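Local structure of signal recognition particle receptor FtsY (Sulfolobus acidocaldarius, 5L3S) at residues K114-K126 against V271-I283. The protein is a receptor for the signal recognition particle, built from a helical bundle and a P-loop GTPase domain of the SRP54 type. Residues are numbered along the deposited sequence; the frame is centred on the assembly and turned at random.
Sequences KTTTIAKVVNMLK and VYMGVGQNYDDLI. With MG (magnesium ion), chain S; GNP (phosphoaminophosphonic acid-guanylate ester), chain R.
Lys-120, fully extended beyond CG, reaches from helix 114-127 into the loop joining strands 270-274 and 282-284, and its NZ gives two hydrogen bonds to backbone carbonyls there. The bond to Gly-276 O is 2.7 Å long, its donor tilted 26° from the carbonyl plane; that to Asp-281 O is 3.0 Å. Val-275 N reaches Asp-281 O from the opposite face of its plane, so one oxygen joins the two arms of the loop to each other and to the helix. A lysine suits this place: its long chain spans the distance, and its amine has several N-H groups for two carbonyls and, weakly, for O6 of GNP. Gly-274 lies against this amine and O6, where a bare backbone fits closely, while at the backbone angles of Gly-276 a side chain would run into the preceding carbonyl oxygen.

The helix start holds the phosphates, while the loop, with Lys-120, meets the base and ribose, as expected of a P-loop GTPase. The amides of Lys-114, Thr-115 and Thr-116 bind phosphate oxygens, Lys-114 NZ bridges GNP O2B and O3G, and Thr-115 OG1 ligates magnesium at 2.1 Å. In the loop, Gln-277 NE2 donates almost straight (170°) to the ribose hydroxyl O2', 2.7 Å away.

Further down the helix the contact is mainly apolar. The small Ala-119 lets the Tyr-279 ring come near, CB to CE1 3.6 Å. Asn-123 CB packs on Tyr-279 CB at 3.8 Å. Met-124, with CG anti to its N (chi1 176°) and a bend at chi3, makes an oblique Met-aromatic contact with Tyr-272, SD lying 4.3 Å from the ring centroid. Its terminal methyl CE also touches Leu-282 CD2, a methyl that Val-121 CG2 meets at 4.3 Å. Polar elements flank this packing: the Tyr-279 hydroxyl bonds to His-151 of helix 144-155, and a water joins Lys-120 O to Tyr-279 O, weakly bonded by ND2 of the partly exposed Asn-123.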
ATOM      1  N   LYS B 114      -7.695   3.487  -7.072  1.00 23.18           N
ATOM      2  CA  LYS B 114      -8.887   4.268  -7.412  1.00 20.55           C
ATOM      3  C   LYS B 114      -9.484   3.952  -8.787  1.00 17.88           C
ATOM      4  O   LYS B 114     -10.685   3.669  -8.901  1.00 19.59           O
ATOM      5  CB  LYS B 114      -8.564   5.772  -7.325  1.00 21.03           C
ATOM      6  CG  LYS B 114      -7.897   6.194  -6.008  1.00 21.60           C
ATOM      7  CD  LYS B 114      -7.498   7.669  -6.012  1.00 17.17           C
ATOM      8  CE  LYS B 114      -6.209   7.920  -6.850  1.00 15.17           C
ATOM      9  NZ  LYS B 114      -5.056   7.104  -6.335  1.00 19.69           N
ATOM     10  N   THR B 115      -8.651   4.044  -9.820  1.00 19.55           N
ATOM     11  CA  THR B 115      -9.061   3.891 -11.217  1.00 18.03           C
ATOM     12  C   THR B 115      -9.631   2.505 -11.496  1.00 22.28           C
ATOM     13  O   THR B 115     -10.699   2.356 -12.094  1.00 19.80           O
ATOM     14  CB  THR B 115      -7.872   4.226 -12.156  1.00 17.72           C
ATOM     15  OG1 THR B 115      -7.504   5.606 -11.975  1.00 18.02           O
ATOM     16  CG2 THR B 115      -8.214   3.947 -13.607  1.00 21.34           C
ATOM     17  N   THR B 116      -8.943   1.480 -11.015  1.00 16.00           N
ATOM     18  CA  THR B 116      -9.423   0.109 -11.190  1.00 17.87           C
ATOM     19  C   THR B 116     -10.715  -0.155 -10.387  1.00 19.47           C
ATOM     20  O   THR B 116     -11.607  -0.870 -10.844  1.00 20.11           O
ATOM     21  CB  THR B 116      -8.314  -0.897 -10.788  1.00 19.60           C
ATOM     22  OG1 THR B 116      -7.104  -0.561 -11.497  1.00 20.40           O
ATOM     23  CG2 THR B 116      -8.723  -2.328 -11.137  1.00 17.56           C
ATOM     24  N   THR B 117     -10.813   0.434  -9.197  1.00 20.79           N
ATOM     25  CA  THR B 117     -12.006   0.262  -8.361  1.00 19.72           C
ATOM     26  C   THR B 117     -13.224   0.915  -9.022  1.00 15.93           C
ATOM     27  O   THR B 117     -14.341   0.406  -8.957  1.00 21.14           O
ATOM     28  CB  THR B 117     -11.773   0.834  -6.942  1.00 21.45           C
ATOM     29  OG1 THR B 117     -10.688   0.122  -6.322  1.00 26.88           O
ATOM     30  CG2 THR B 117     -13.047   0.678  -6.073  1.00 21.24           C
ATOM     31  N   ILE B 118     -13.002   2.035  -9.696  1.00 22.66           N
ATOM     32  CA  ILE B 118     -14.084   2.669 -10.439  1.00 20.44           C
ATOM     33  C   ILE B 118     -14.653   1.735 -11.508  1.00 20.13           C
ATOM     34  O   ILE B 118     -15.873   1.599 -11.646  1.00 23.57           O
ATOM     35  CB  ILE B 118     -13.631   4.010 -11.028  1.00 18.97           C
ATOM     36  CG1 ILE B 118     -13.705   5.070  -9.937  1.00 20.03           C
ATOM     37  CG2 ILE B 118     -14.510   4.410 -12.209  1.00 20.58           C
ATOM     38  CD1 ILE B 118     -13.111   6.373 -10.353  1.00 23.88           C
ATOM     39  N   ALA B 119     -13.770   1.042 -12.216  1.00 21.42           N
ATOM     40  CA  ALA B 119     -14.195   0.056 -13.205  1.00 22.29           C
ATOM     41  C   ALA B 119     -15.030  -1.078 -12.589  1.00 23.59           C
ATOM     42  O   ALA B 119     -16.020  -1.522 -13.173  1.00 20.73           O
ATOM     43  CB  ALA B 119     -12.976  -0.504 -13.935  1.00 18.96           C
ATOM     44  N   LYS B 120     -14.624  -1.562 -11.418  1.00 20.73           N
ATOM     45  CA  LYS B 120     -15.385  -2.599 -10.736  1.00 19.25           C
ATOM     46  C   LYS B 120     -16.754  -2.076 -10.307  1.00 21.99           C
ATOM     47  O   LYS B 120     -17.749  -2.804 -10.358  1.00 25.12           O
ATOM     48  CB  LYS B 120     -14.636  -3.084  -9.479  1.00 20.68           C
ATOM     49  CG  LYS B 120     -13.254  -3.675  -9.746  1.00 23.01           C
ATOM     50  CD  LYS B 120     -12.601  -4.077  -8.427  1.00 24.45           C
ATOM     51  CE  LYS B 120     -11.172  -4.577  -8.636  1.00 21.76           C
ATOM     52  NZ  LYS B 120     -10.602  -5.091  -7.343  1.00 22.00           N
ATOM     53  N   VAL B 121     -16.789  -0.824  -9.857  1.00 22.04           N
ATOM     54  CA  VAL B 121     -18.038  -0.213  -9.427  1.00 23.96           C
ATOM     55  C   VAL B 121     -18.975  -0.049 -10.620  1.00 23.57           C
ATOM     56  O   VAL B 121     -20.168  -0.343 -10.530  1.00 24.45           O
ATOM     57  CB  VAL B 121     -17.802   1.129  -8.690  1.00 24.59           C
ATOM     58  CG1 VAL B 121     -19.139   1.835  -8.411  1.00 24.11           C
ATOM     59  CG2 VAL B 121     -17.070   0.883  -7.362  1.00 20.96           C
ATOM     60  N   VAL B 122     -18.446   0.403 -11.749  1.00 23.67           N
ATOM     61  CA  VAL B 122     -19.242   0.403 -12.980  1.00 26.61           C
ATOM     62  C   VAL B 122     -19.825  -0.977 -13.280  1.00 25.76           C
ATOM     63  O   VAL B 122     -21.011  -1.108 -13.592  1.00 29.65           O
ATOM     64  CB  VAL B 122     -18.401   0.837 -14.208  1.00 28.95           C
ATOM     65  CG1 VAL B 122     -19.209   0.629 -15.505  1.00 31.70           C
ATOM     66  CG2 VAL B 122     -17.979   2.279 -14.062  1.00 27.14           C
ATOM     67  N   ASN B 123     -18.982  -2.007 -13.205  1.00 24.48           N
ATOM     68  CA  ASN B 123     -19.458  -3.368 -13.444  1.00 27.06           C
ATOM     69  C   ASN B 123     -20.587  -3.771 -12.494  1.00 27.47           C
ATOM     70  O   ASN B 123     -21.571  -4.380 -12.910  1.00 31.49           O
ATOM     71  CB  ASN B 123     -18.326  -4.383 -13.352  1.00 26.67           C
ATOM     72  CG  ASN B 123     -18.771  -5.768 -13.728  1.00 30.92           C
ATOM     73  OD1 ASN B 123     -19.059  -6.039 -14.886  1.00 36.30           O
ATOM     74  ND2 ASN B 123     -18.837  -6.661 -12.746  1.00 33.24           N
ATOM     75  N   MET B 124     -20.458  -3.404 -11.227  1.00 26.76           N
ATOM     76  CA  MET B 124     -21.472  -3.766 -10.247  1.00 28.43           C
ATOM     77  C   MET B 124     -22.760  -3.004 -10.564  1.00 28.11           C
ATOM     78  O   MET B 124     -23.843  -3.577 -10.532  1.00 29.50           O
ATOM     79  CB  MET B 124     -20.992  -3.470  -8.822  1.00 24.51           C
ATOM     80  CG  MET B 124     -22.054  -3.737  -7.745  1.00 26.72           C
ATOM     81  SD  MET B 124     -21.430  -3.249  -6.131  1.00 36.41           S
ATOM     82  CE  MET B 124     -20.933  -1.557  -6.435  1.00 35.93           C
ATOM     83  N   LEU B 125     -22.632  -1.724 -10.911  1.00 34.83           N
ATOM     84  CA  LEU B 125     -23.803  -0.895 -11.238  1.00 34.39           C
ATOM     85  C   LEU B 125     -24.546  -1.404 -12.480  1.00 33.30           C
ATOM     86  O   LEU B 125     -25.792  -1.435 -12.510  1.00 36.26           O
ATOM     87  CB  LEU B 125     -23.402   0.583 -11.396  1.00 34.61           C
ATOM     88  CG  LEU B 125     -22.893   1.284 -10.125  1.00 36.84           C
ATOM     89  CD1 LEU B 125     -22.270   2.658 -10.419  1.00 37.28           C
ATOM     90  CD2 LEU B 125     -24.000   1.426  -9.092  1.00 32.10           C
ATOM     91  N   LYS B 126     -23.788  -1.807 -13.497  1.00 32.37           N
ATOM     92  CA  LYS B 126     -24.378  -2.394 -14.696  1.00 37.59           C
ATOM     93  C   LYS B 126     -25.200  -3.634 -14.379  1.00 36.87           C
ATOM     94  O   LYS B 126     -26.293  -3.810 -14.925  1.00 36.12           O
ATOM     95  CB  LYS B 126     -23.320  -2.751 -15.741  1.00 42.29           C
ATOM     96  CG  LYS B 126     -22.717  -1.579 -16.468  1.00 46.10           C
ATOM     97  CD  LYS B 126     -22.349  -1.972 -17.892  1.00 54.70           C
ATOM     98  CE  LYS B 126     -21.280  -3.056 -17.925  1.00 53.33           C
ATOM     99  NZ  LYS B 126     -21.139  -3.637 -19.293  1.00 51.91           N
ATOM    100  N   VAL B 271     -17.203  -0.258   2.781  1.00 25.35           N
ATOM    101  CA  VAL B 271     -18.402  -0.734   2.080  1.00 26.94           C
ATOM    102  C   VAL B 271     -18.116  -1.883   1.102  1.00 26.98           C
ATOM    103  O   VAL B 271     -18.967  -2.746   0.891  1.00 28.12           O
ATOM    104  CB  VAL B 271     -19.168   0.412   1.365  1.00 31.99           C
ATOM    105  CG1 VAL B 271     -19.896   1.278   2.379  1.00 31.49           C
ATOM    106  CG2 VAL B 271     -18.202   1.245   0.501  1.00 26.40           C
ATOM    107  N   TYR B 272     -16.928  -1.897   0.504  1.00 26.38           N
ATOM    108  CA  TYR B 272     -16.558  -2.993  -0.384  1.00 22.62           C
ATOM    109  C   TYR B 272     -15.091  -3.332  -0.217  1.00 26.36           C
ATOM    110  O   TYR B 272     -14.324  -2.542   0.305  1.00 24.42           O
ATOM    111  CB  TYR B 272     -16.793  -2.623  -1.852  1.00 27.53           C
ATOM    112  CG  TYR B 272     -18.212  -2.314  -2.171  1.00 23.34           C
ATOM    113  CD1 TYR B 272     -19.119  -3.333  -2.401  1.00 24.03           C
ATOM    114  CD2 TYR B 272     -18.661  -1.005  -2.227  1.00 31.55           C
ATOM    115  CE1 TYR B 272     -20.443  -3.069  -2.683  1.00 27.86           C
ATOM    116  CE2 TYR B 272     -19.992  -0.720  -2.495  1.00 28.27           C
ATOM    117  CZ  TYR B 272     -20.877  -1.757  -2.728  1.00 33.79           C
ATOM    118  OH  TYR B 272     -22.196  -1.490  -3.002  1.00 36.56           O
ATOM    119  N   MET B 273     -14.712  -4.524  -0.661  1.00 23.17           N
ATOM    120  CA  MET B 273     -13.307  -4.878  -0.735  1.00 28.10           C
ATOM    121  C   MET B 273     -12.930  -5.367  -2.132  1.00 25.50           C
ATOM    122  O   MET B 273     -13.635  -6.183  -2.729  1.00 22.22           O
ATOM    123  CB  MET B 273     -12.987  -5.947   0.300  1.00 29.37           C
ATOM    124  CG  MET B 273     -12.965  -5.403   1.732  1.00 37.15           C
ATOM    125  SD  MET B 273     -12.790  -6.768   2.849  1.00 44.12           S
ATOM    126  CE  MET B 273     -14.293  -7.629   2.405  1.00 43.68           C
ATOM    127  N   GLY B 274     -11.807  -4.870  -2.630  1.00 25.18           N
ATOM    128  CA  GLY B 274     -11.239  -5.342  -3.877  1.00 27.84           C
ATOM    129  C   GLY B 274     -10.409  -6.583  -3.644  1.00 20.10           C
ATOM    130  O   GLY B 274      -9.598  -6.633  -2.730  1.00 21.31           O
ATOM    131  N   VAL B 275     -10.637  -7.608  -4.450  1.00 22.47           N
ATOM    132  CA  VAL B 275      -9.943  -8.867  -4.255  1.00 22.53           C
ATOM    133  C   VAL B 275      -9.309  -9.384  -5.547  1.00 26.57           C
ATOM    134  O   VAL B 275      -9.206 -10.584  -5.757  1.00 27.84           O
ATOM    135  CB  VAL B 275     -10.902  -9.939  -3.675  1.00 32.81           C
ATOM    136  CG1 VAL B 275     -11.317  -9.574  -2.255  1.00 28.52           C
ATOM    137  CG2 VAL B 275     -12.123 -10.082  -4.562  1.00 27.57           C
ATOM    138  N   GLY B 276      -8.873  -8.475  -6.414  1.00 22.66           N
ATOM    139  CA  GLY B 276      -8.172  -8.886  -7.616  1.00 20.07           C
ATOM    140  C   GLY B 276      -8.222  -7.772  -8.651  1.00 22.05           C
ATOM    141  O   GLY B 276      -8.628  -6.644  -8.345  1.00 22.33           O
ATOM    142  N   GLN B 277      -7.844  -8.088  -9.884  1.00 22.79           N
ATOM    143  CA  GLN B 277      -7.737  -7.045 -10.913  1.00 23.26           C
ATOM    144  C   GLN B 277      -8.845  -7.088 -11.972  1.00 25.47           C
ATOM    145  O   GLN B 277      -8.884  -6.238 -12.855  1.00 26.89           O
ATOM    146  CB  GLN B 277      -6.348  -7.072 -11.574  1.00 18.90           C
ATOM    147  CG  GLN B 277      -5.195  -6.995 -10.566  1.00 19.96           C
ATOM    148  CD  GLN B 277      -3.829  -6.901 -11.222  1.00 23.96           C
ATOM    149  OE1 GLN B 277      -3.161  -7.913 -11.439  1.00 31.30           O
ATOM    150  NE2 GLN B 277      -3.413  -5.682 -11.559  1.00 21.52           N
ATOM    151  N   ASN B 278      -9.719  -8.082 -11.893  1.00 24.40           N
ATOM    152  CA  ASN B 278     -10.840  -8.208 -12.833  1.00 26.57           C
ATOM    153  C   ASN B 278     -12.062  -7.465 -12.319  1.00 27.82           C
ATOM    154  O   ASN B 278     -12.157  -7.179 -11.129  1.00 22.91           O
ATOM    155  CB  ASN B 278     -11.214  -9.675 -13.062  1.00 29.25           C
ATOM    156  CG  ASN B 278     -10.116 -10.463 -13.747  1.00 42.82           C
ATOM    157  OD1 ASN B 278      -9.416  -9.944 -14.610  1.00 43.62           O
ATOM    158  ND2 ASN B 278      -9.971 -11.730 -13.370  1.00 48.75           N
ATOM    159  N   TYR B 279     -13.009  -7.175 -13.210  1.00 24.31           N
ATOM    160  CA  TYR B 279     -14.109  -6.289 -12.862  1.00 22.51           C
ATOM    161  C   TYR B 279     -14.990  -6.877 -11.767  1.00 22.96           C
ATOM    162  O   TYR B 279     -15.523  -6.145 -10.941  1.00 23.63           O
ATOM    163  CB  TYR B 279     -14.944  -5.953 -14.093  1.00 25.24           C
ATOM    164  CG  TYR B 279     -14.165  -5.199 -15.149  1.00 26.56           C
ATOM    165  CD1 TYR B 279     -13.168  -4.299 -14.796  1.00 25.33           C
ATOM    166  CD2 TYR B 279     -14.421  -5.399 -16.498  1.00 34.78           C
ATOM    167  CE1 TYR B 279     -12.444  -3.611 -15.770  1.00 28.58           C
ATOM    168  CE2 TYR B 279     -13.707  -4.723 -17.469  1.00 28.67           C
ATOM    169  CZ  TYR B 279     -12.728  -3.830 -17.103  1.00 26.67           C
ATOM    170  OH  TYR B 279     -12.022  -3.162 -18.086  1.00 31.51           O
ATOM    171  N   ASP B 280     -15.133  -8.196 -11.771  1.00 23.24           N
ATOM    172  CA  ASP B 280     -15.965  -8.899 -10.769  1.00 24.54           C
ATOM    173  C   ASP B 280     -15.304  -8.954  -9.383  1.00 30.82           C
ATOM    174  O   ASP B 280     -15.941  -9.336  -8.397  1.00 31.68           O
ATOM    175  CB  ASP B 280     -16.245 -10.321 -11.262  1.00 30.71           C
ATOM    176  CG  ASP B 280     -17.471 -10.947 -10.609  1.00 53.40           C
ATOM    177  OD1 ASP B 280     -18.452 -10.215 -10.348  1.00 52.82           O
ATOM    178  OD2 ASP B 280     -17.457 -12.179 -10.369  1.00 58.65           O
ATOM    179  N   ASP B 281     -14.028  -8.569  -9.297  1.00 25.73           N
ATOM    180  CA  ASP B 281     -13.268  -8.762  -8.046  1.00 27.72           C
ATOM    181  C   ASP B 281     -13.560  -7.725  -6.957  1.00 24.90           C
ATOM    182  O   ASP B 281     -12.669  -7.033  -6.478  1.00 22.71           O
ATOM    183  CB  ASP B 281     -11.767  -8.872  -8.330  1.00 24.37           C
ATOM    184  CG  ASP B 281     -11.440 -10.081  -9.191  1.00 31.37           C
ATOM    185  OD1 ASP B 281     -12.274 -11.002  -9.250  1.00 32.70           O
ATOM    186  OD2 ASP B 281     -10.365 -10.111  -9.815  1.00 28.14           O
ATOM    187  N   LEU B 282     -14.826  -7.643  -6.567  1.00 26.62           N
ATOM    188  CA  LEU B 282     -15.266  -6.665  -5.594  1.00 24.63           C
ATOM    189  C   LEU B 282     -16.331  -7.364  -4.746  1.00 23.55           C
ATOM    190  O   LEU B 282     -17.267  -7.928  -5.282  1.00 28.50           O
ATOM    191  CB  LEU B 282     -15.884  -5.459  -6.315  1.00 24.59           C
ATOM    192  CG  LEU B 282     -16.224  -4.221  -5.472  1.00 23.54           C
ATOM    193  CD1 LEU B 282     -14.990  -3.476  -5.063  1.00 21.07           C
ATOM    194  CD2 LEU B 282     -17.198  -3.298  -6.204  1.00 28.28           C
ATOM    195  N   ILE B 283     -16.177  -7.340  -3.428  1.00 23.24           N
ATOM    196  CA  ILE B 283     -17.183  -7.924  -2.548  1.00 24.42           C
ATOM    197  C   ILE B 283     -17.665  -6.916  -1.510  1.00 24.25           C
ATOM    198  O   ILE B 283     -16.921  -6.024  -1.116  1.00 23.31           O
ATOM    199  CB  ILE B 283     -16.669  -9.209  -1.846  1.00 35.23           C
ATOM    200  CG1 ILE B 283     -15.371  -8.923  -1.093  1.00 25.07           C
ATOM    201  CG2 ILE B 283     -16.457 -10.335  -2.862  1.00 33.82           C
ATOM    202  CD1 ILE B 283     -14.908 -10.102  -0.214  1.00 31.27           C
TER
HETATM  203 MG    MG S 402      -5.712   6.357 -11.085  1.00 19.60          MG
HETATM  204  PG  GNP R 401      -3.023   6.466  -9.346  1.00 18.47           P
HETATM  205  O1G GNP R 401      -4.142   7.032 -10.189  1.00 20.00           O
HETATM  206  O2G GNP R 401      -1.666   6.592 -10.024  1.00 17.46           O
HETATM  207  O3G GNP R 401      -2.874   7.116  -7.988  1.00 15.78           O
HETATM  208  N3B GNP R 401      -3.299   4.907  -9.116  1.00 15.34           N
HETATM  209  PB  GNP R 401      -4.767   4.362  -8.675  1.00 18.91           P
HETATM  210  O1B GNP R 401      -5.785   4.899  -9.578  1.00 16.22           O
HETATM  211  O2B GNP R 401      -4.991   4.697  -7.260  1.00 18.86           O
HETATM  212  O3A GNP R 401      -4.682   2.858  -8.826  1.00 14.07           O
HETATM  213  PA  GNP R 401      -4.861   1.982 -10.073  1.00 21.18           P
HETATM  214  O1A GNP R 401      -6.317   1.750 -10.351  1.00 23.59           O
HETATM  215  O2A GNP R 401      -4.031   2.487 -11.210  1.00 18.07           O
HETATM  216  O5' GNP R 401      -4.351   0.565  -9.636  1.00 22.41           O
HETATM  217  C5' GNP R 401      -2.948   0.302  -9.310  1.00 17.04           C
HETATM  218  C4' GNP R 401      -2.669  -1.178  -9.505  1.00 18.63           C
HETATM  219  O4' GNP R 401      -3.326  -1.972  -8.449  1.00 17.76           O
HETATM  220  C3' GNP R 401      -3.184  -1.739 -10.816  1.00 16.73           C
HETATM  221  O3' GNP R 401      -2.283  -2.735 -11.265  1.00 18.29           O
HETATM  222  C2' GNP R 401      -4.522  -2.388 -10.418  1.00 12.62           C
HETATM  223  O2' GNP R 401      -4.867  -3.441 -11.300  1.00 17.43           O
HETATM  224  C1' GNP R 401      -4.083  -2.982  -9.070  1.00 17.87           C
HETATM  225  N9  GNP R 401      -5.216  -3.287  -8.197  1.00 21.77           N
HETATM  226  C8  GNP R 401      -6.265  -2.481  -7.844  1.00 21.83           C
HETATM  227  N7  GNP R 401      -7.118  -3.055  -7.015  1.00 23.83           N
HETATM  228  C5  GNP R 401      -6.571  -4.320  -6.818  1.00 24.33           C
HETATM  229  C6  GNP R 401      -7.036  -5.395  -6.030  1.00 22.62           C
HETATM  230  O6  GNP R 401      -8.074  -5.410  -5.353  1.00 21.22           O
HETATM  231  N1  GNP R 401      -6.201  -6.513  -6.113  1.00 22.71           N
HETATM  232  C2  GNP R 401      -5.031  -6.554  -6.857  1.00 23.15           C
HETATM  233  N2  GNP R 401      -4.325  -7.683  -6.843  1.00 19.24           N
HETATM  234  N3  GNP R 401      -4.592  -5.544  -7.599  1.00 18.05           N
HETATM  235  C4  GNP R 401      -5.408  -4.474  -7.536  1.00 20.18           C
HETATM  236  O   HOH W   1     -17.859  -5.378  -9.683  1.00 21.02           O
HETATM  237  O   HOH W   2      -7.115   7.540 -10.119  1.00 18.41           O
HETATM  238  O   HOH W   3      -4.736   4.966 -12.262  1.00 19.31           O
HETATM  239  O   HOH W   4      -5.502   7.707 -12.669  1.00 16.30           O